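Local coordinates for protein endonuclease 8-like L720 (Acanthamoeba polyphaga mimivirus, PDB 4MB7) that belongs to the endonuclease VIII-like branch of the formamidopyrimidine-DNA glycosylase family and carries an H2TH domain and a zinc site, at residues Tyr190-Leu195 against Phe208-Asn213. Residues are numbered along the deposited sequence; the frame is centred on the assembly and turned at random.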
# COMPACT_ATOMS: atom_id res chain seq x y z
N TYR A 190 -7.74 15.17 -10.67
CA TYR A 190 -7.76 15.81 -11.98
C TYR A 190 -8.80 15.18 -12.89
O TYR A 190 -9.49 15.86 -13.64
CB TYR A 190 -6.39 15.77 -12.66
CG TYR A 190 -6.45 16.31 -14.07
CD1 TYR A 190 -6.54 17.67 -14.30
CD2 TYR A 190 -6.45 15.45 -15.16
CE1 TYR A 190 -6.62 18.18 -15.58
CE2 TYR A 190 -6.53 15.95 -16.45
CZ TYR A 190 -6.61 17.31 -16.65
OH TYR A 190 -6.69 17.82 -17.93
N ASP A 191 -8.89 13.85 -12.83
CA ASP A 191 -9.83 13.10 -13.65
C ASP A 191 -11.27 13.51 -13.35
O ASP A 191 -12.14 13.45 -14.22
CB ASP A 191 -9.65 11.60 -13.39
CG ASP A 191 -10.30 10.74 -14.45
OD1 ASP A 191 -10.47 11.21 -15.60
OD2 ASP A 191 -10.64 9.57 -14.15
N CYS A 192 -11.52 13.94 -12.12
CA CYS A 192 -12.86 14.32 -11.69
C CYS A 192 -13.03 15.83 -11.57
O CYS A 192 -14.05 16.30 -11.09
CB CYS A 192 -13.19 13.66 -10.35
SG CYS A 192 -13.09 11.86 -10.37
N LYS A 193 -12.02 16.58 -12.02
CA LYS A 193 -12.07 18.04 -12.03
C LYS A 193 -12.36 18.62 -10.65
O LYS A 193 -13.13 19.57 -10.52
CB LYS A 193 -13.08 18.54 -13.06
CG LYS A 193 -12.68 18.28 -14.50
CD LYS A 193 -13.84 18.47 -15.46
CE LYS A 193 -14.43 19.87 -15.36
NZ LYS A 193 -13.44 20.93 -15.71
N ILE A 194 -11.75 18.05 -9.62
CA ILE A 194 -11.96 18.51 -8.25
C ILE A 194 -10.69 19.15 -7.71
O ILE A 194 -9.60 18.58 -7.79
CB ILE A 194 -12.37 17.35 -7.33
CG1 ILE A 194 -13.69 16.74 -7.81
CG2 ILE A 194 -12.50 17.83 -5.89
CD1 ILE A 194 -14.19 15.60 -6.94
N LEU A 195 -10.83 20.36 -7.15
CA LEU A 195 -9.69 21.06 -6.57
C LEU A 195 -9.24 20.35 -5.30
O LEU A 195 -10.05 20.07 -4.42
CB LEU A 195 -10.07 22.51 -6.25
CG LEU A 195 -8.93 23.46 -5.90
CD1 LEU A 195 -8.05 23.70 -7.12
CD2 LEU A 195 -9.47 24.78 -5.36
N PHE A 208 -18.23 12.17 -5.08
CA PHE A 208 -17.54 11.15 -4.29
C PHE A 208 -17.59 9.79 -4.97
O PHE A 208 -16.63 9.04 -4.96
CB PHE A 208 -18.04 11.08 -2.86
CG PHE A 208 -17.08 11.65 -1.88
CD1 PHE A 208 -15.88 11.02 -1.63
CD2 PHE A 208 -17.34 12.84 -1.24
CE1 PHE A 208 -14.98 11.55 -0.74
CE2 PHE A 208 -16.45 13.38 -0.35
CZ PHE A 208 -15.26 12.74 -0.11
N ASP A 209 -18.73 9.49 -5.56
CA ASP A 209 -18.87 8.27 -6.34
C ASP A 209 -17.93 8.35 -7.53
O ASP A 209 -17.29 7.37 -7.91
CB ASP A 209 -20.31 8.09 -6.80
CG ASP A 209 -20.51 6.82 -7.61
OD1 ASP A 209 -20.67 5.74 -7.00
OD2 ASP A 209 -20.51 6.90 -8.85
N CYS A 210 -17.83 9.55 -8.10
CA CYS A 210 -16.95 9.81 -9.23
C CYS A 210 -15.49 9.57 -8.87
O CYS A 210 -14.74 8.97 -9.64
CB CYS A 210 -17.15 11.24 -9.73
SG CYS A 210 -16.43 11.58 -11.34
N LEU A 211 -15.09 10.05 -7.69
CA LEU A 211 -13.72 9.87 -7.20
C LEU A 211 -13.35 8.40 -7.01
O LEU A 211 -12.25 7.98 -7.37
CB LEU A 211 -13.51 10.63 -5.89
CG LEU A 211 -13.03 12.08 -6.00
CD1 LEU A 211 -12.90 12.70 -4.61
CD2 LEU A 211 -11.71 12.14 -6.75
N CYS A 212 -14.27 7.64 -6.43
CA CYS A 212 -14.03 6.22 -6.19
C CYS A 212 -13.89 5.44 -7.49
O CYS A 212 -13.04 4.56 -7.60
CB CYS A 212 -15.14 5.63 -5.32
SG CYS A 212 -15.21 6.32 -3.66
N ASN A 213 -14.73 5.76 -8.46
CA ASN A 213 -14.65 5.12 -9.77
C ASN A 213 -13.34 5.46 -10.47
O ASN A 213 -12.72 4.61 -11.10
CB ASN A 213 -15.84 5.52 -10.65
CG ASN A 213 -17.15 4.90 -10.18
OD1 ASN A 213 -18.09 5.61 -9.84
ND2 ASN A 213 -17.21 3.58 -10.16
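The end of helix 182-191 faces the first turns of helix 205-230, with C192 and L211 nearest in backbone, CA to CA 6.4 Å. C192 is the first residue to leave the helical conformation, and its CB points at the second helix. Its SG carries much of the contact. With SG beside the backbone N and anti to the carbonyl carbon (chi1 -58°), the sulfur lies 3.4 Å from the backbone O of C210. It also meets the SG of C210, at 3.5 Å, in a sulfur-to-sulfur contact too long for a disulfide. On its other neighbour, L211, the same SG touches the CD2 branch at 3.9 Å.

The turn that brings C192 and I194 to this face is a Schellman motif. K193, with positive phi (55°), is its C-prime residue. Two backbone hydrogen bonds close it, K193 N to Y190 O and I194 N to L189 O. Helix 182-191 is probably the second helix of the helix-two-turns-helix (H2TH) motif, as in relatives, and helix 205-230 packs on its C-terminal end.

After the turn, I194 meets L211 tip to tip. The extended CG1 arm (chi2 -179°) carries CD1 to 3.8 Å from L211 CG, and CD1 of L211 is almost as near. M207 touches both C192 and I194, while L189 touches I194 and L211. No hydrogen bond joins the two segments directly. At the edge, D191 ties the helices together: OD2 makes a salt bridge to K217 NZ and a hydrogen bond to S214 OG, and OD1 forms a salt bridge with R240. K193 NZ hydrogen-bonds to the backbone O of C271, a residue of the zinc site.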